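Local coordinates for protein D-3-phosphoglycerate dehydrogenase (Sulfolobus tokodaii, PDB 2EKL) that binds NAD and probably oxidises D-3-phosphoglycerate with it, as a member of the D-isomer specific 2-hydroxyacid dehydrogenase family, at residues A[217-220]-A[221-224]. Numbering follows the deposited sequence.
Sequences PQFE and LMKD
L221 N reaches back to P217 O in an i to i+4 bond of 3.1 Å, while one residue later M222 N turns mainly to F219 O at 3.3 Å, keeping only a weak bond to Q218 O, so the helix 216-221 tightens from alpha toward 3-10 spacing as it ends.

The side chains that matter are F219 and M222, which run side by side in the same direction. M222, the first residue to leave helical geometry, has CG anti to its own carbonyl carbon (chi1 -67°) and is extended from there on, which carries its methyl back along the helix and over one face of the F219 ring. M222 CE stands 4.2 Å from the centroid of the F219 ring, 28° off the normal, a CH-pi contact whose nearest ring atom is F219 CD1, 3.7 Å from M222 CE. The sulfur follows obliquely, M222 SD lying 4.7 Å from the centroid of the F219 ring in a Met-aromatic contact. Both side chains also rest on I214, and the F219 ring meets that of Y245 with nearly parallel planes. L221 CG lies 3.5 Å from P217 O, while its side chain also packs on L194 and K195 of helix 190-196.

K250 NZ, bonded to F219 O and weakly to M222 O, probably offsets some of the negative charge at the C-terminal end of the helix, while F219 and M222 lie between that end and I228 of strand 226-230, in the Rossmann-type NAD-binding domain.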
ATOM      1  N   PRO A 217      11.452   1.585  27.024  1.00 21.20           N
ATOM      2  CA  PRO A 217      10.748   0.434  27.603  1.00 20.17           C
ATOM      3  C   PRO A 217       9.808  -0.237  26.604  1.00 20.23           C
ATOM      4  O   PRO A 217       9.703  -1.464  26.560  1.00 18.85           O
ATOM      5  CB  PRO A 217       9.994   1.045  28.781  1.00 20.37           C
ATOM      6  CG  PRO A 217      10.862   2.212  29.173  1.00 22.24           C
ATOM      7  CD  PRO A 217      11.219   2.798  27.825  1.00 19.15           C
ATOM      8  N   GLN A 218       9.128   0.579  25.805  1.00 19.44           N
ATOM      9  CA  GLN A 218       8.191   0.075  24.807  1.00 18.28           C
ATOM     10  C   GLN A 218       8.920  -0.691  23.706  1.00 18.37           C
ATOM     11  O   GLN A 218       8.457  -1.740  23.267  1.00 18.46           O
ATOM     12  CB  GLN A 218       7.388   1.231  24.198  1.00 18.82           C
ATOM     13  CG  GLN A 218       6.434   1.937  25.171  1.00 19.90           C
ATOM     14  CD  GLN A 218       7.156   2.712  26.264  1.00 19.60           C
ATOM     15  OE1 GLN A 218       8.078   3.479  25.992  1.00 19.36           O
ATOM     16  NE2 GLN A 218       6.725   2.525  27.505  1.00 21.48           N
ATOM     17  N   PHE A 219      10.056  -0.166  23.258  1.00 17.01           N
ATOM     18  CA  PHE A 219      10.836  -0.841  22.224  1.00 18.25           C
ATOM     19  C   PHE A 219      11.309  -2.203  22.731  1.00 18.12           C
ATOM     20  O   PHE A 219      11.351  -3.176  21.983  1.00 17.04           O
ATOM     21  CB  PHE A 219      12.055   0.004  21.830  1.00 17.27           C
ATOM     22  CG  PHE A 219      11.779   1.002  20.740  1.00 17.90           C
ATOM     23  CD1 PHE A 219      11.578   0.582  19.427  1.00 17.01           C
ATOM     24  CD2 PHE A 219      11.709   2.361  21.025  1.00 18.38           C
ATOM     25  CE1 PHE A 219      11.309   1.499  18.414  1.00 18.96           C
ATOM     26  CE2 PHE A 219      11.439   3.293  20.017  1.00 18.80           C
ATOM     27  CZ  PHE A 219      11.239   2.859  18.709  1.00 18.21           C
ATOM     28  N   GLU A 220      11.669  -2.267  24.009  1.00 17.73           N
ATOM     29  CA  GLU A 220      12.144  -3.517  24.587  1.00 20.04           C
ATOM     30  C   GLU A 220      11.027  -4.562  24.643  1.00 18.86           C
ATOM     31  O   GLU A 220      11.271  -5.755  24.462  1.00 20.15           O
ATOM     32  CB  GLU A 220      12.699  -3.262  25.993  1.00 22.39           C
ATOM     33  CG  GLU A 220      13.512  -4.411  26.576  1.00 25.96           C
ATOM     34  CD  GLU A 220      14.681  -4.818  25.689  1.00 28.68           C
ATOM     35  OE1 GLU A 220      15.399  -3.924  25.193  1.00 28.46           O
ATOM     36  OE2 GLU A 220      14.885  -6.034  25.491  1.00 32.39           O
ATOM     37  N   LEU A 221       9.802  -4.106  24.887  1.00 18.67           N
ATOM     38  CA  LEU A 221       8.648  -4.995  24.971  1.00 19.74           C
ATOM     39  C   LEU A 221       8.223  -5.559  23.619  1.00 19.27           C
ATOM     40  O   LEU A 221       7.591  -6.609  23.549  1.00 18.97           O
ATOM     41  CB  LEU A 221       7.456  -4.253  25.583  1.00 22.51           C
ATOM     42  CG  LEU A 221       7.396  -4.086  27.104  1.00 23.05           C
ATOM     43  CD1 LEU A 221       6.383  -3.005  27.462  1.00 25.62           C
ATOM     44  CD2 LEU A 221       7.021  -5.418  27.747  1.00 23.18           C
ATOM     45  N   MET A 222       8.574  -4.858  22.547  1.00 17.85           N
ATOM     46  CA  MET A 222       8.183  -5.279  21.209  1.00 18.66           C
ATOM     47  C   MET A 222       8.670  -6.649  20.767  1.00 19.44           C
ATOM     48  O   MET A 222       9.657  -7.182  21.285  1.00 18.83           O
ATOM     49  CB  MET A 222       8.634  -4.240  20.183  1.00 17.45           C
ATOM     50  CG  MET A 222       7.914  -2.916  20.289  1.00 18.79           C
ATOM     51  SD  MET A 222       8.597  -1.751  19.111  1.00 16.86           S
ATOM     52  CE  MET A 222       7.929  -0.214  19.720  1.00 16.84           C
ATOM     53  N   LYS A 223       7.960  -7.219  19.798  1.00 17.92           N
ATOM     54  CA  LYS A 223       8.328  -8.515  19.250  1.00 20.30           C
ATOM     55  C   LYS A 223       9.499  -8.302  18.306  1.00 19.75           C
ATOM     56  O   LYS A 223       9.705  -7.198  17.803  1.00 19.81           O
ATOM     57  CB  LYS A 223       7.171  -9.128  18.451  1.00 19.68           C
ATOM     58  CG  LYS A 223       5.945  -9.496  19.262  1.00 20.11           C
ATOM     59  CD  LYS A 223       4.926 -10.261  18.412  1.00 21.64           C
ATOM     60  CE  LYS A 223       5.503 -11.582  17.907  1.00 22.89           C
ATOM     61  NZ  LYS A 223       4.521 -12.399  17.121  1.00 19.72           N
ATOM     62  N   ASP A 224      10.268  -9.358  18.068  1.00 20.19           N
ATOM     63  CA  ASP A 224      11.387  -9.274  17.141  1.00 20.66           C
ATOM     64  C   ASP A 224      10.811  -9.139  15.732  1.00 19.29           C
ATOM     65  O   ASP A 224       9.760  -9.708  15.428  1.00 17.94           O
ATOM     66  CB  ASP A 224      12.252 -10.535  17.224  1.00 24.66           C
ATOM     67  CG  ASP A 224      12.961 -10.671  18.559  1.00 30.71           C
ATOM     68  OD1 ASP A 224      13.565  -9.675  19.012  1.00 32.40           O
ATOM     69  OD2 ASP A 224      12.922 -11.772  19.152  1.00 33.22           O
TER